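Local coordinates for DUF1254 domain-containing protein (Vibrio parahaemolyticus, PDB 3U07) that is of unknown function but combines DUF1254 and DUF1214 family regions and is made with a signal sequence, consistent with export from the cytoplasm, at residues 116-121 / 282-287; 37-42 / 300-305. The protein carries 2 engineered substitutions. All blocks are in the same frame, centred on the assembly; numbering follows the deposited sequence.

In the fold
From the N terminus, the chain first supplies 37-42 in helix 26-52, then 116-121 at the turn into strand 120-125. The loop 282-287 follows helix 253-273, and 300-305 lies in helix 295-305. Contact 1 closes a loop with 160 residues between its segments; contact 2 encloses it entirely, with 257 between, so the closures nest without crossing. Contact 1 ties the turn leading into an outermost strand of an antiparallel sheet to the loop ahead of helix 287-290, and contact 2 joins two helices. Their centres are about 10 Å apart and they meet directly: His118 CG packs 3.2 Å from Thr302 OG1, while Leu283 packs against Glu300 and Gly301.

Contact 1. Residues 116-121 / 282-287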
# COMPACT_ATOMS: atom_id res chain seq x y z
N MSE A 116 -2.65 8.36 -8.94
CA MSE A 116 -3.73 7.63 -9.59
C MSE A 116 -3.30 6.64 -10.67
O MSE A 116 -4.14 6.01 -11.31
CB MSE A 116 -4.74 8.63 -10.17
CG MSE A 116 -5.40 9.49 -9.10
SE MSE A 116 -6.42 8.42 -7.83
CE MSE A 116 -7.91 8.09 -9.02
N GLY A 117 -2.00 6.50 -10.88
CA GLY A 117 -1.52 5.54 -11.86
C GLY A 117 -0.96 4.34 -11.11
O GLY A 117 -0.38 3.43 -11.69
N HIS A 118 -1.17 4.39 -9.79
CA HIS A 118 -0.73 3.38 -8.82
C HIS A 118 0.79 3.32 -8.63
O HIS A 118 1.36 2.24 -8.44
CB HIS A 118 -1.28 1.99 -9.16
CG HIS A 118 -1.35 1.07 -7.98
ND1 HIS A 118 -0.45 0.05 -7.76
CD2 HIS A 118 -2.21 1.04 -6.92
CE1 HIS A 118 -0.74 -0.56 -6.63
NE2 HIS A 118 -1.80 0.02 -6.10
N TYR A 119 1.43 4.49 -8.67
CA TYR A 119 2.87 4.59 -8.43
C TYR A 119 3.08 5.28 -7.09
O TYR A 119 2.44 6.28 -6.79
CB TYR A 119 3.57 5.47 -9.48
CG TYR A 119 3.70 4.87 -10.84
CD1 TYR A 119 2.82 5.22 -11.86
CD2 TYR A 119 4.72 3.96 -11.12
CE1 TYR A 119 2.95 4.68 -13.13
CE2 TYR A 119 4.86 3.42 -12.39
CZ TYR A 119 3.97 3.78 -13.39
OH TYR A 119 4.09 3.24 -14.64
N THR A 120 3.98 4.73 -6.28
CA THR A 120 4.29 5.37 -5.01
C THR A 120 5.14 6.60 -5.41
O THR A 120 6.07 6.47 -6.21
CB THR A 120 5.12 4.43 -4.10
OG1 THR A 120 4.25 3.49 -3.47
CG2 THR A 120 5.86 5.23 -3.04
N ASN A 121 4.79 7.78 -4.92
CA ASN A 121 5.56 8.97 -5.26
C ASN A 121 6.22 9.62 -4.05
O ASN A 121 6.91 10.63 -4.17
CB ASN A 121 4.72 10.01 -6.03
CG ASN A 121 3.40 10.36 -5.35
OD1 ASN A 121 3.21 10.14 -4.15
ND2 ASN A 121 2.48 10.94 -6.12
N THR A 282 8.86 -5.90 -8.70
CA THR A 282 8.38 -5.67 -10.06
C THR A 282 6.91 -5.29 -10.05
O THR A 282 6.37 -4.91 -11.08
CB THR A 282 8.51 -6.94 -10.93
OG1 THR A 282 7.63 -7.95 -10.43
CG2 THR A 282 9.94 -7.47 -10.92
N LEU A 283 6.29 -5.37 -8.88
CA LEU A 283 4.86 -5.10 -8.72
C LEU A 283 4.49 -3.80 -8.04
O LEU A 283 3.45 -3.21 -8.33
CB LEU A 283 4.21 -6.23 -7.94
CG LEU A 283 4.46 -7.65 -8.43
CD1 LEU A 283 3.90 -8.64 -7.42
CD2 LEU A 283 3.83 -7.84 -9.79
N LEU A 284 5.32 -3.38 -7.09
CA LEU A 284 5.06 -2.18 -6.33
C LEU A 284 6.30 -1.30 -6.34
O LEU A 284 7.38 -1.74 -5.97
CB LEU A 284 4.70 -2.55 -4.89
CG LEU A 284 3.48 -3.48 -4.74
CD1 LEU A 284 3.34 -3.94 -3.29
CD2 LEU A 284 2.21 -2.73 -5.17
N GLY A 285 6.14 -0.06 -6.79
CA GLY A 285 7.28 0.83 -6.85
C GLY A 285 6.94 2.25 -7.26
O GLY A 285 5.80 2.70 -7.15
N THR A 286 7.95 2.96 -7.74
CA THR A 286 7.81 4.35 -8.14
C THR A 286 7.93 4.46 -9.65
O THR A 286 8.24 3.47 -10.33
CB THR A 286 8.94 5.20 -7.55
OG1 THR A 286 10.18 4.83 -8.19
CG2 THR A 286 9.08 4.94 -6.04
N ARG A 287 7.67 5.64 -10.20
CA ARG A 287 7.82 5.81 -11.65
C ARG A 287 9.31 5.68 -12.00
O ARG A 287 9.64 5.30 -13.14
CB ARG A 287 7.32 7.18 -12.09
CG ARG A 287 5.80 7.29 -12.02
CD ARG A 287 5.24 8.60 -12.55
NE ARG A 287 3.78 8.63 -12.42
CZ ARG A 287 2.92 8.08 -13.27
NH1 ARG A 287 3.35 7.44 -14.35
NH2 ARG A 287 1.62 8.18 -13.04
O HOH W 1 1.91 -1.11 -9.02
O HOH W 2 3.38 0.60 -7.20
O HOH W 3 6.66 7.71 -8.50
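Thr120 N donates to Gly285 O across 2.9 Å with an N-H...O angle of 160°, the one direct backbone hydrogen bond between segments whose end-to-end directions differ by 104°. Beside it, Thr286 CA makes a CH...O contact with Thr120 O (3.4 Å), and a water accepts a hydrogen bond from Arg287 N and donates one to Thr120 O. Two further waters link His118 ND1 with Leu283 O, and His118 O with Gly285 N; His118 NE2 is hydrogen-bonded to Trp307 N. Most of the side-chain packing comes from Tyr119 and Arg287, which cross at about a right angle. Arg287 CG lies over the tyrosine face, 3.6 Å from the ring centroid, a CH-pi contact. Extended from CG to NE, the arginine chain then runs across the ring until Tyr119 CD1 stands over the guanidinium centre, the two planes turned 40° apart. Salt bridges from NH1 to Asp232 and from NE to Asp115 fix the guanidinium, while Tyr119 OH bonds to Arg295. Thr286 caps the N terminus of helix 287-290. The turn between strands 109-115 and 120-125 is thus held against this loop, with helix 228-231 touching Arg287 and helix 295-305 packing on His118.

Contact 2. Residues 37-42 / 300-305; sequences GYSIDE and EGTYLG
Thr302 meets Tyr38 and Glu42 where two helices pack, a helix-helix contact in which the axes of the two short segments approach to 9.4 Å with N-to-C directions 44° apart. The tight side is apolar and centred on Thr302 CG2, which lies 3.6 Å from Tyr38 CE2, approaching the ring obliquely. The same methyl sits 3.7 Å from Glu42 CB. One turn along its own helix from Tyr38, Glu42 holds CG beside its backbone N (chi1 -63°), over one face of the tyrosine ring near its rim; a bend at chi2 then leads the carboxylate away to a salt bridge with Lys45. Tyr38 OH reaches the edge of the Tyr303 ring, in its plane, 3.5 Å from Tyr303 CD1. Met267 and Leu270 of helix 253-273 also touch Tyr38. The looser side is polar and hydrated. With OG1 beside its backbone N (chi1 -75°), Thr302 turns its hydroxyl toward Ser39, yet OG1 and Ser39 OG remain 3.9 Å apart, and no direct hydrogen bond joins the segments. Water fills in instead: one molecule bonds to both hydroxyls, Ser39 OG and Thr302 OG1. A second donates to Ser39 O at 2.8 Å and bonds to Thr302 OG1 at 2.7 Å, so two waters grip this one hydroxyl oxygen.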
# COMPACT_ATOMS: atom_id res chain seq x y z
N GLY A 37 -4.32 0.71 -18.94
CA GLY A 37 -5.34 1.48 -18.24
C GLY A 37 -5.85 0.88 -16.95
O GLY A 37 -6.35 1.61 -16.08
N TYR A 38 -5.71 -0.43 -16.82
CA TYR A 38 -6.18 -1.16 -15.63
C TYR A 38 -5.80 -0.52 -14.30
O TYR A 38 -6.66 -0.29 -13.44
CB TYR A 38 -5.64 -2.59 -15.66
CG TYR A 38 -6.00 -3.41 -14.43
CD1 TYR A 38 -7.24 -4.04 -14.32
CD2 TYR A 38 -5.09 -3.54 -13.39
CE1 TYR A 38 -7.57 -4.79 -13.18
CE2 TYR A 38 -5.41 -4.29 -12.25
CZ TYR A 38 -6.64 -4.91 -12.15
OH TYR A 38 -6.95 -5.64 -11.03
N SER A 39 -4.52 -0.25 -14.10
CA SER A 39 -4.07 0.33 -12.84
C SER A 39 -4.76 1.66 -12.54
O SER A 39 -5.16 1.93 -11.42
CB SER A 39 -2.54 0.52 -12.85
OG SER A 39 -1.89 -0.73 -12.97
N ILE A 40 -4.90 2.50 -13.56
CA ILE A 40 -5.56 3.79 -13.40
C ILE A 40 -7.05 3.57 -13.14
O ILE A 40 -7.64 4.18 -12.24
CB ILE A 40 -5.39 4.67 -14.65
CG1 ILE A 40 -3.91 5.02 -14.84
CG2 ILE A 40 -6.22 5.94 -14.51
CD1 ILE A 40 -3.56 5.50 -16.23
N ASP A 41 -7.67 2.69 -13.92
CA ASP A 41 -9.09 2.43 -13.76
C ASP A 41 -9.43 1.92 -12.36
O ASP A 41 -10.36 2.42 -11.72
CB ASP A 41 -9.58 1.44 -14.82
CG ASP A 41 -11.10 1.41 -14.93
OD1 ASP A 41 -11.70 2.50 -14.89
OD2 ASP A 41 -11.69 0.32 -15.08
N GLU A 42 -8.67 0.95 -11.88
CA GLU A 42 -8.95 0.39 -10.56
C GLU A 42 -8.69 1.41 -9.44
O GLU A 42 -9.39 1.42 -8.43
CB GLU A 42 -8.13 -0.89 -10.34
CG GLU A 42 -8.49 -2.02 -11.31
CD GLU A 42 -9.95 -2.45 -11.22
OE1 GLU A 42 -10.43 -2.70 -10.09
OE2 GLU A 42 -10.63 -2.53 -12.27
N GLU A 300 -0.24 -6.31 -12.07
CA GLU A 300 -0.44 -7.31 -11.03
C GLU A 300 -0.24 -6.69 -9.65
O GLU A 300 -0.70 -7.23 -8.64
CB GLU A 300 0.51 -8.51 -11.22
CG GLU A 300 0.24 -9.38 -12.46
CD GLU A 300 -1.11 -10.11 -12.42
OE1 GLU A 300 -1.73 -10.20 -11.34
OE2 GLU A 300 -1.55 -10.60 -13.48
N GLY A 301 0.45 -5.55 -9.61
CA GLY A 301 0.67 -4.88 -8.34
C GLY A 301 -0.67 -4.48 -7.76
O GLY A 301 -0.90 -4.60 -6.56
N THR A 302 -1.56 -4.01 -8.63
CA THR A 302 -2.90 -3.60 -8.22
C THR A 302 -3.78 -4.83 -7.99
O THR A 302 -4.57 -4.89 -7.04
CB THR A 302 -3.56 -2.70 -9.30
OG1 THR A 302 -2.98 -1.39 -9.28
CG2 THR A 302 -5.06 -2.60 -9.06
N TYR A 303 -3.64 -5.81 -8.88
CA TYR A 303 -4.43 -7.03 -8.80
C TYR A 303 -4.18 -7.82 -7.54
O TYR A 303 -5.11 -8.26 -6.87
CB TYR A 303 -4.15 -7.92 -10.01
CG TYR A 303 -5.04 -9.14 -10.08
CD1 TYR A 303 -6.38 -9.03 -10.45
CD2 TYR A 303 -4.55 -10.40 -9.75
CE1 TYR A 303 -7.20 -10.14 -10.50
CE2 TYR A 303 -5.37 -11.53 -9.80
CZ TYR A 303 -6.69 -11.39 -10.18
OH TYR A 303 -7.50 -12.49 -10.24
N LEU A 304 -2.91 -7.99 -7.20
CA LEU A 304 -2.61 -8.77 -6.02
C LEU A 304 -2.69 -7.95 -4.72
O LEU A 304 -3.37 -8.38 -3.78
CB LEU A 304 -1.24 -9.46 -6.22
CG LEU A 304 -1.29 -10.54 -7.35
CD1 LEU A 304 0.10 -11.05 -7.71
CD2 LEU A 304 -2.18 -11.70 -6.92
N GLY A 305 -2.16 -6.71 -4.70
CA GLY A 305 -2.21 -5.92 -3.46
C GLY A 305 -2.23 -4.40 -3.55
O GLY A 305 -1.37 -3.70 -3.00
O HOH W 4 -4.69 0.63 -8.96
O HOH W 5 -0.62 -1.60 -10.65